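Transcobalamin-1 (Homo sapiens, PDB 4KKI) binds vitamin B12 with femtomolar affinity, carries it, and protects it from the acid of the stomach. Local coordinates at residues S339-E344 and N425-W430; Y346-T351 and T371-T376. All blocks are in the same frame, centred on the assembly; numbering follows the deposited sequence.

Interaction 1 (S339-E344 and N425-W430). With NAG (2-acetamido-2-deoxy-beta-D-glucopyranose), chain B; NAG (2-acetamido-2-deoxy-beta-D-glucopyranose), chain H.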
loop_
_atom_site.group_PDB
_atom_site.type_symbol
_atom_site.label_atom_id
_atom_site.label_comp_id
_atom_site.label_asym_id
_atom_site.label_seq_id
_atom_site.Cartn_x
_atom_site.Cartn_y
_atom_site.Cartn_z
ATOM N N SER A 339 16.545 -17.635 13.129
ATOM C CA SER A 339 15.827 -17.945 14.357
ATOM C C SER A 339 14.324 -17.723 14.219
ATOM O O SER A 339 13.878 -16.837 13.489
ATOM C CB SER A 339 16.381 -17.128 15.527
ATOM O OG SER A 339 16.194 -15.741 15.318
ATOM N N VAL A 340 13.551 -18.544 14.921
ATOM C CA VAL A 340 12.106 -18.376 14.989
ATOM C C VAL A 340 11.702 -18.099 16.429
ATOM O O VAL A 340 11.792 -18.979 17.285
ATOM C CB VAL A 340 11.362 -19.628 14.491
ATOM C CG1 VAL A 340 9.864 -19.480 14.722
ATOM C CG2 VAL A 340 11.661 -19.877 13.018
ATOM N N ARG A 341 11.270 -16.870 16.697
ATOM C CA ARG A 341 10.893 -16.473 18.050
ATOM C C ARG A 341 9.379 -16.398 18.243
ATOM O O ARG A 341 8.678 -15.700 17.511
ATOM C CB ARG A 341 11.547 -15.140 18.428
ATOM C CG ARG A 341 10.937 -14.473 19.656
ATOM C CD ARG A 341 11.765 -13.284 20.132
ATOM N NE ARG A 341 12.906 -13.708 20.940
ATOM C CZ ARG A 341 14.164 -13.731 20.510
ATOM N NH1 ARG A 341 14.454 -13.340 19.277
ATOM N NH2 ARG A 341 15.133 -14.139 21.318
ATOM N N ILE A 342 8.892 -17.134 19.236
ATOM C CA ILE A 342 7.494 -17.083 19.645
ATOM C C ILE A 342 7.466 -16.577 21.082
ATOM O O ILE A 342 7.271 -15.388 21.333
ATOM C CB ILE A 342 6.848 -18.474 19.549
ATOM C CG1 ILE A 342 7.122 -19.077 18.170
ATOM C CG2 ILE A 342 5.353 -18.400 19.830
ATOM C CD1 ILE A 342 6.448 -20.404 17.927
ATOM N N ASN A 343 7.668 -17.492 22.022
ATOM C CA ASN A 343 8.038 -17.132 23.383
ATOM C C ASN A 343 9.477 -17.570 23.558
ATOM O O ASN A 343 10.372 -16.761 23.809
ATOM C CB ASN A 343 7.141 -17.837 24.395
ATOM C CG ASN A 343 5.843 -17.099 24.632
ATOM O OD1 ASN A 343 5.839 -15.885 24.853
ATOM N ND2 ASN A 343 4.729 -17.821 24.577
ATOM N N GLU A 344 9.684 -18.871 23.400
ATOM C CA GLU A 344 11.011 -19.444 23.299
ATOM C C GLU A 344 11.550 -19.137 21.909
ATOM O O GLU A 344 10.817 -18.654 21.045
ATOM C CB GLU A 344 10.929 -20.959 23.484
ATOM C CG GLU A 344 10.331 -21.703 22.286
ATOM C CD GLU A 344 8.813 -21.579 22.176
ATOM O OE1 GLU A 344 8.211 -20.734 22.874
ATOM O OE2 GLU A 344 8.214 -22.345 21.392
ATOM N N ASN A 425 21.792 -11.971 11.261
ATOM C CA ASN A 425 20.887 -12.543 12.251
ATOM C C ASN A 425 19.436 -12.470 11.778
ATOM O O ASN A 425 18.691 -11.572 12.170
ATOM C CB ASN A 425 21.032 -11.829 13.598
ATOM C CG ASN A 425 22.389 -12.051 14.232
ATOM O OD1 ASN A 425 22.979 -13.123 14.103
ATOM N ND2 ASN A 425 22.892 -11.035 14.923
ATOM N N LEU A 426 19.045 -13.415 10.930
ATOM C CA LEU A 426 17.686 -13.459 10.403
ATOM C C LEU A 426 16.719 -14.011 11.440
ATOM O O LEU A 426 17.022 -14.982 12.131
ATOM C CB LEU A 426 17.633 -14.318 9.144
ATOM C CG LEU A 426 18.612 -13.919 8.045
ATOM C CD1 LEU A 426 18.456 -14.840 6.851
ATOM C CD2 LEU A 426 18.399 -12.468 7.645
ATOM N N GLU A 427 15.546 -13.397 11.540
ATOM C CA GLU A 427 14.578 -13.810 12.543
ATOM C C GLU A 427 13.145 -13.645 12.061
ATOM O O GLU A 427 12.794 -12.632 11.456
ATOM C CB GLU A 427 14.787 -13.018 13.833
ATOM C CG GLU A 427 13.802 -13.347 14.941
ATOM C CD GLU A 427 14.039 -12.520 16.187
ATOM O OE1 GLU A 427 15.101 -11.868 16.275
ATOM O OE2 GLU A 427 13.163 -12.516 17.077
ATOM N N VAL A 428 12.322 -14.653 12.323
ATOM C CA VAL A 428 10.888 -14.534 12.125
ATOM C C VAL A 428 10.222 -14.530 13.496
ATOM O O VAL A 428 10.307 -15.507 14.238
ATOM C CB VAL A 428 10.326 -15.679 11.275
ATOM C CG1 VAL A 428 8.878 -15.394 10.917
ATOM C CG2 VAL A 428 11.160 -15.858 10.016
ATOM N N ARG A 429 9.561 -13.424 13.825
ATOM C CA ARG A 429 9.084 -13.183 15.182
ATOM C C ARG A 429 7.560 -13.087 15.281
ATOM O O ARG A 429 6.918 -12.387 14.499
ATOM C CB ARG A 429 9.725 -11.902 15.727
ATOM C CG ARG A 429 9.244 -11.467 17.102
ATOM C CD ARG A 429 9.921 -10.168 17.524
ATOM N NE ARG A 429 11.378 -10.269 17.466
ATOM C CZ ARG A 429 12.213 -9.260 17.702
ATOM N NH1 ARG A 429 11.740 -8.063 18.015
ATOM N NH2 ARG A 429 13.524 -9.450 17.623
ATOM N N TRP A 430 6.994 -13.796 16.251
ATOM C CA TRP A 430 5.569 -13.704 16.545
ATOM C C TRP A 430 5.281 -12.374 17.242
ATOM O O TRP A 430 5.767 -12.132 18.344
ATOM C CB TRP A 430 5.153 -14.877 17.432
ATOM C CG TRP A 430 3.704 -14.898 17.788
ATOM C CD1 TRP A 430 3.158 -14.627 19.009
ATOM C CD2 TRP A 430 2.611 -15.208 16.917
ATOM N NE1 TRP A 430 1.792 -14.752 18.952
ATOM C CE2 TRP A 430 1.431 -15.107 17.680
ATOM C CE3 TRP A 430 2.517 -15.564 15.568
ATOM C CZ2 TRP A 430 0.170 -15.349 17.138
ATOM C CZ3 TRP A 430 1.263 -15.803 15.031
ATOM C CH2 TRP A 430 0.106 -15.693 15.815
HETATM C C1 NAG B . 3.693 -17.133 25.300
HETATM C C2 NAG B . 2.522 -17.851 24.634
HETATM C C3 NAG B . 1.219 -17.745 25.423
HETATM C C4 NAG B . 1.437 -17.897 26.923
HETATM C C5 NAG B . 2.591 -17.020 27.387
HETATM C C6 NAG B . 2.836 -17.176 28.883
HETATM C C7 NAG B . 1.863 -18.069 22.315
HETATM C C8 NAG B . 1.972 -17.517 20.925
HETATM N N2 NAG B . 2.320 -17.307 23.303
HETATM O O3 NAG B . 0.332 -18.745 24.971
HETATM O O4 NAG B . 0.264 -17.508 27.602
HETATM O O5 NAG B . 3.759 -17.385 26.687
HETATM O O6 NAG B . 3.496 -16.030 29.374
HETATM O O7 NAG B . 1.364 -19.175 22.510
HETATM C C1 NAG H . 21.672 -16.363 16.788
HETATM C C2 NAG H . 22.701 -15.648 17.661
HETATM C C3 NAG H . 22.786 -16.294 19.035
HETATM C C4 NAG H . 21.401 -16.379 19.657
HETATM C C5 NAG H . 20.407 -17.026 18.699
HETATM C C6 NAG H . 19.005 -16.957 19.289
HETATM C C7 NAG H . 24.709 -14.510 16.923
HETATM C C8 NAG H . 26.201 -14.655 16.855
HETATM N N2 NAG H . 24.006 -15.635 17.025
HETATM O O3 NAG H . 23.629 -15.532 19.868
HETATM O O4 NAG H . 21.460 -17.136 20.846
HETATM O O5 NAG H . 20.414 -16.388 17.435
HETATM O O6 NAG H . 18.078 -17.444 18.347
HETATM O O7 NAG H . 24.189 -13.395 16.887
#

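Interaction 2 (Y346-T351 and T371-T376). With NAG (2-acetamido-2-deoxy-beta-D-glucopyranose), chain C; NAG (2-acetamido-2-deoxy-beta-D-glucopyranose), chain H; NAG (2-acetamido-2-deoxy-beta-D-glucopyranose), chain D.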
loop_
_atom_site.group_PDB
_atom_site.type_symbol
_atom_site.label_atom_id
_atom_site.label_comp_id
_atom_site.label_asym_id
_atom_site.label_seq_id
_atom_site.Cartn_x
_atom_site.Cartn_y
_atom_site.Cartn_z
ATOM N N TYR A 346 13.882 -20.810 18.635
ATOM C CA TYR A 346 14.588 -21.899 17.972
ATOM C C TYR A 346 15.519 -21.304 16.922
ATOM O O TYR A 346 15.107 -20.438 16.152
ATOM C CB TYR A 346 13.599 -22.855 17.302
ATOM C CG TYR A 346 12.457 -23.307 18.188
ATOM C CD1 TYR A 346 11.277 -22.576 18.258
ATOM C CD2 TYR A 346 12.552 -24.469 18.948
ATOM C CE1 TYR A 346 10.228 -22.982 19.058
ATOM C CE2 TYR A 346 11.505 -24.885 19.757
ATOM C CZ TYR A 346 10.344 -24.134 19.808
ATOM O OH TYR A 346 9.294 -24.530 20.605
ATOM N N PHE A 347 16.766 -21.760 16.888
ATOM C CA PHE A 347 17.739 -21.207 15.948
ATOM C C PHE A 347 18.696 -22.248 15.374
ATOM O O PHE A 347 19.022 -23.240 16.025
ATOM C CB PHE A 347 18.533 -20.071 16.599
ATOM C CG PHE A 347 19.401 -20.515 17.739
ATOM C CD1 PHE A 347 18.883 -20.629 19.019
ATOM C CD2 PHE A 347 20.738 -20.815 17.534
ATOM C CE1 PHE A 347 19.678 -21.038 20.071
ATOM C CE2 PHE A 347 21.540 -21.224 18.582
ATOM C CZ PHE A 347 21.009 -21.335 19.852
ATOM N N THR A 348 19.137 -22.003 14.144
ATOM C CA THR A 348 20.139 -22.826 13.479
ATOM C C THR A 348 21.018 -21.930 12.623
ATOM O O THR A 348 20.715 -20.752 12.432
ATOM C CB THR A 348 19.505 -23.883 12.546
ATOM O OG1 THR A 348 18.453 -23.283 11.779
ATOM C CG2 THR A 348 18.943 -25.045 13.339
ATOM N N ASN A 349 22.090 -22.490 12.100
ATOM C CA ASN A 349 22.854 -21.801 11.098
ATOM C C ASN A 349 22.539 -22.481 9.788
ATOM O O ASN A 349 22.749 -23.673 9.635
ATOM C CB ASN A 349 24.346 -21.826 11.418
ATOM C CG ASN A 349 24.900 -23.229 11.554
ATOM O OD1 ASN A 349 24.313 -24.087 12.203
ATOM N ND2 ASN A 349 26.047 -23.460 10.941
ATOM N N VAL A 350 21.980 -21.731 8.854
ATOM C CA VAL A 350 21.662 -22.285 7.543
ATOM C C VAL A 350 22.653 -21.796 6.494
ATOM O O VAL A 350 23.209 -20.701 6.606
ATOM C CB VAL A 350 20.213 -21.960 7.105
ATOM C CG1 VAL A 350 19.312 -21.809 8.321
ATOM C CG2 VAL A 350 20.171 -20.704 6.254
ATOM N N THR A 351 22.882 -22.614 5.484
ATOM C CA THR A 351 23.777 -22.232 4.414
ATOM C C THR A 351 23.029 -22.270 3.092
ATOM O O THR A 351 22.454 -23.285 2.721
ATOM C CB THR A 351 25.020 -23.134 4.370
ATOM O OG1 THR A 351 25.680 -23.085 5.635
ATOM C CG2 THR A 351 25.978 -22.659 3.306
ATOM N N THR A 371 9.239 -29.971 12.139
ATOM C CA THR A 371 8.508 -29.795 13.386
ATOM C C THR A 371 8.668 -28.372 13.908
ATOM O O THR A 371 7.708 -27.750 14.359
ATOM C CB THR A 371 8.995 -30.779 14.465
ATOM O OG1 THR A 371 9.033 -32.106 13.925
ATOM C CG2 THR A 371 8.072 -30.749 15.676
ATOM N N ILE A 372 9.893 -27.861 13.827
ATOM C CA ILE A 372 10.234 -26.577 14.426
ATOM C C ILE A 372 10.235 -25.448 13.397
ATOM O O ILE A 372 9.776 -24.337 13.675
ATOM C CB ILE A 372 11.600 -26.652 15.155
ATOM C CG1 ILE A 372 11.413 -27.057 16.619
ATOM C CG2 ILE A 372 12.316 -25.323 15.114
ATOM C CD1 ILE A 372 10.928 -28.470 16.818
ATOM N N PHE A 373 10.734 -25.734 12.201
ATOM C CA PHE A 373 10.866 -24.705 11.179
ATOM C C PHE A 373 9.872 -24.870 10.029
ATOM O O PHE A 373 9.982 -24.200 9.004
ATOM C CB PHE A 373 12.302 -24.663 10.655
ATOM C CG PHE A 373 13.308 -24.247 11.690
ATOM C CD1 PHE A 373 13.111 -23.101 12.445
ATOM C CD2 PHE A 373 14.444 -25.007 11.920
ATOM C CE1 PHE A 373 14.034 -22.713 13.401
ATOM C CE2 PHE A 373 15.370 -24.627 12.877
ATOM C CZ PHE A 373 15.164 -23.478 13.619
ATOM N N GLY A 374 8.902 -25.761 10.206
ATOM C CA GLY A 374 7.849 -25.932 9.221
ATOM C C GLY A 374 6.921 -24.734 9.220
ATOM O O GLY A 374 6.450 -24.302 10.273
ATOM N N PHE A 375 6.654 -24.189 8.039
ATOM C CA PHE A 375 5.833 -22.989 7.946
ATOM C C PHE A 375 4.769 -23.077 6.860
ATOM O O PHE A 375 4.833 -23.926 5.971
ATOM C CB PHE A 375 6.708 -21.748 7.728
ATOM C CG PHE A 375 7.358 -21.688 6.372
ATOM C CD1 PHE A 375 8.541 -22.367 6.125
ATOM C CD2 PHE A 375 6.793 -20.943 5.349
ATOM C CE1 PHE A 375 9.144 -22.311 4.879
ATOM C CE2 PHE A 375 7.390 -20.882 4.102
ATOM C CZ PHE A 375 8.567 -21.567 3.867
ATOM N N THR A 376 3.790 -22.184 6.948
ATOM C CA THR A 376 2.744 -22.080 5.945
ATOM C C THR A 376 2.759 -20.688 5.328
ATOM O O THR A 376 2.699 -19.682 6.035
ATOM C CB THR A 376 1.351 -22.346 6.545
ATOM O OG1 THR A 376 1.318 -23.654 7.130
ATOM C CG2 THR A 376 0.278 -22.244 5.472
HETATM C C1 NAG C . 26.697 -24.756 10.992
HETATM C C2 NAG C . 26.989 -25.774 9.864
HETATM C C3 NAG C . 27.915 -26.932 10.218
HETATM C C4 NAG C . 28.984 -26.496 11.187
HETATM C C5 NAG C . 28.305 -25.899 12.395
HETATM C C6 NAG C . 29.324 -25.602 13.482
HETATM C C7 NAG C . 25.075 -25.725 8.393
HETATM C C8 NAG C . 23.903 -26.492 7.864
HETATM N N2 NAG C . 25.723 -26.295 9.399
HETATM O O3 NAG C . 28.558 -27.413 9.038
HETATM O O4 NAG C . 29.752 -27.632 11.569
HETATM O O5 NAG C . 27.720 -24.678 11.983
HETATM O O6 NAG C . 30.183 -24.540 13.058
HETATM O O7 NAG C . 25.417 -24.651 7.933
HETATM C C1 NAG H . 21.672 -16.363 16.788
HETATM C C2 NAG H . 22.701 -15.648 17.661
HETATM C C3 NAG H . 22.786 -16.294 19.035
HETATM C C4 NAG H . 21.401 -16.379 19.657
HETATM C C5 NAG H . 20.407 -17.026 18.699
HETATM C C6 NAG H . 19.005 -16.957 19.289
HETATM C C7 NAG H . 24.709 -14.510 16.923
HETATM C C8 NAG H . 26.201 -14.655 16.855
HETATM N N2 NAG H . 24.006 -15.635 17.025
HETATM O O3 NAG H . 23.629 -15.532 19.868
HETATM O O4 NAG H . 21.460 -17.136 20.846
HETATM O O5 NAG H . 20.414 -16.388 17.435
HETATM O O6 NAG H . 18.078 -17.444 18.347
HETATM O O7 NAG H . 24.189 -13.395 16.887
HETATM C C1 NAG D . 13.942 -30.973 15.477
HETATM C C2 NAG D . 13.829 -32.498 15.713
HETATM C C3 NAG D . 13.668 -32.935 17.160
HETATM C C4 NAG D . 14.400 -32.023 18.118
HETATM C C5 NAG D . 14.002 -30.600 17.836
HETATM C C6 NAG D . 14.614 -29.672 18.863
HETATM C C7 NAG D . 12.931 -33.501 13.730
HETATM C C8 NAG D . 11.712 -33.763 12.907
HETATM N N2 NAG D . 12.721 -32.993 14.934
HETATM O O3 NAG D . 14.210 -34.247 17.282
HETATM O O4 NAG D . 14.040 -32.363 19.449
HETATM O O5 NAG D . 14.548 -30.292 16.570
HETATM O O6 NAG D . 16.016 -29.909 18.900
HETATM O O7 NAG D . 14.048 -33.739 13.320
#

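Interaction 1 (S339-E344 and N425-W430)
R341 sets NH1 over one face of the E427 carboxylate, on the neighbouring parallel strand. R341 has the most surface buried by the contact. The bridge runs from R341 NH1 to E427 OE2 at 2.7 Å. OE2 lies in the guanidinium plane, but the arginine meets it from above the carboxylate plane, and the two planes are 58° apart. R341 CG stands anti to the backbone N (chi1 165°), and the chain then bends at chi3, which brings NH1 back over the acid. R429 takes the same carboxylate side-on from the other face, with NE 2.9 Å from E427 OE2 and NH2 3.2 Å from E427 OE1. OE2 is thus gripped from both faces. The acid probably also eases the approach of the two arginines, whose NH1 (R341) and NH2 (R429) are 4.3 Å apart. A glutamine in place of E427 would probably leave these two positive groups without their shared countercharge and freer to turn.

S339 adds the next large share. Its OG packs 3.4 Å from E427 CG and makes a weak bond to L426 O. The S339 backbone makes two bonds to this one strand, N to L426 O and O from V428 N (both 2.9 Å), straddling E427. R341 continues the ladder, its N to V428 O and its O to W430 N. Past the strand end, I342 CG2 rests 4.3 Å from W430 CB, and the W430 indole meets W402, a cobalamin-binding residue, edge-to-face. S339, R341, E427 and R429 share one face of the sheet; V340 and V428 lie on the other, where V428 touches F358 of helix 358-368. This is parallel beta-ladder pairing, joining strands 333-341 and 426-432 inside the mixed sheet of the C-terminal beta domain.

Interaction 2 (Y346-T351 and T371-T376)
Y346 and I372 meet through their side chains, which cross at about a right angle. Y346 can be followed outward from the strand. Its CB touches I372 CG2 at 3.5 Å and also lies 3.9 Å from F373 CE1. CG comes next, still against I372 CG2. CD2 then passes to I372 CG1 at 3.7 Å, and CE2 keeps to that same methylene. CG1 stands 4.1 Å from the centroid of the Y346 ring and 29° off its normal, an off-centre CH-pi contact. At the tip, OH leaves isoleucine behind and hydrogen-bonds to the carboxylate of E344, just before the strand. Y346 CG is set anti to the carbonyl carbon (chi1 -49°), and this carries the ring out across I372.

F373 fills the other half of the contact. I372 CG2 sits over the centre of one face of its ring, so this methyl touches both the phenylalanine face and Y346 CB. The ring turns its edge to the strand: Y346 O lies in the ring plane, 3.7 Å from F373 CE1. On the far side of the ring tip, T348 comes from the opposite direction, with OG1 3.5 Å from F373 CE2 and its methyl CG2 close by. Behind, F373 packs on V340 and Y338 of strand 333-341 and on A365 of helix 358-368.

Sugars border the site. N349 carries an N-linked NAG, whose O7 accepts a bond from T351 OG1 at 2.8 Å. Another NAG lies over one face of the F347 ring.

The contact joins edge strand 345-353 to the short, weakly bonded helical turn at 370-373. The I372 packing rests mainly on shape; the F373 edge, facing Y346 O, probably adds a weak electrostatic attraction. The polar tyrosine tip relies on E344, and the contact is largely apolar.

Interactions 1 and 2 lie side by side in the beta domain, their centres about 10 Å apart. Strand 333-341 is the shared element: it pairs in parallel with 426-432 in interaction 1 and antiparallel with 345-353, the edge strand of interaction 2. V340 joins them directly, its N 2.7 Å from Y346 O in a probable hydrogen bond and its CG2 3.6 Å from F373 CD1. One NAG touches both, at S339 and N425 and at F347. Interaction 1 is nearer the vitamin: the W430 side chain is about 3 Å from that of W402, a cobalamin-binding residue, against about 8 Å for Y346, and the V428 side chain is about 6 Å from the bound cyanocobalamin.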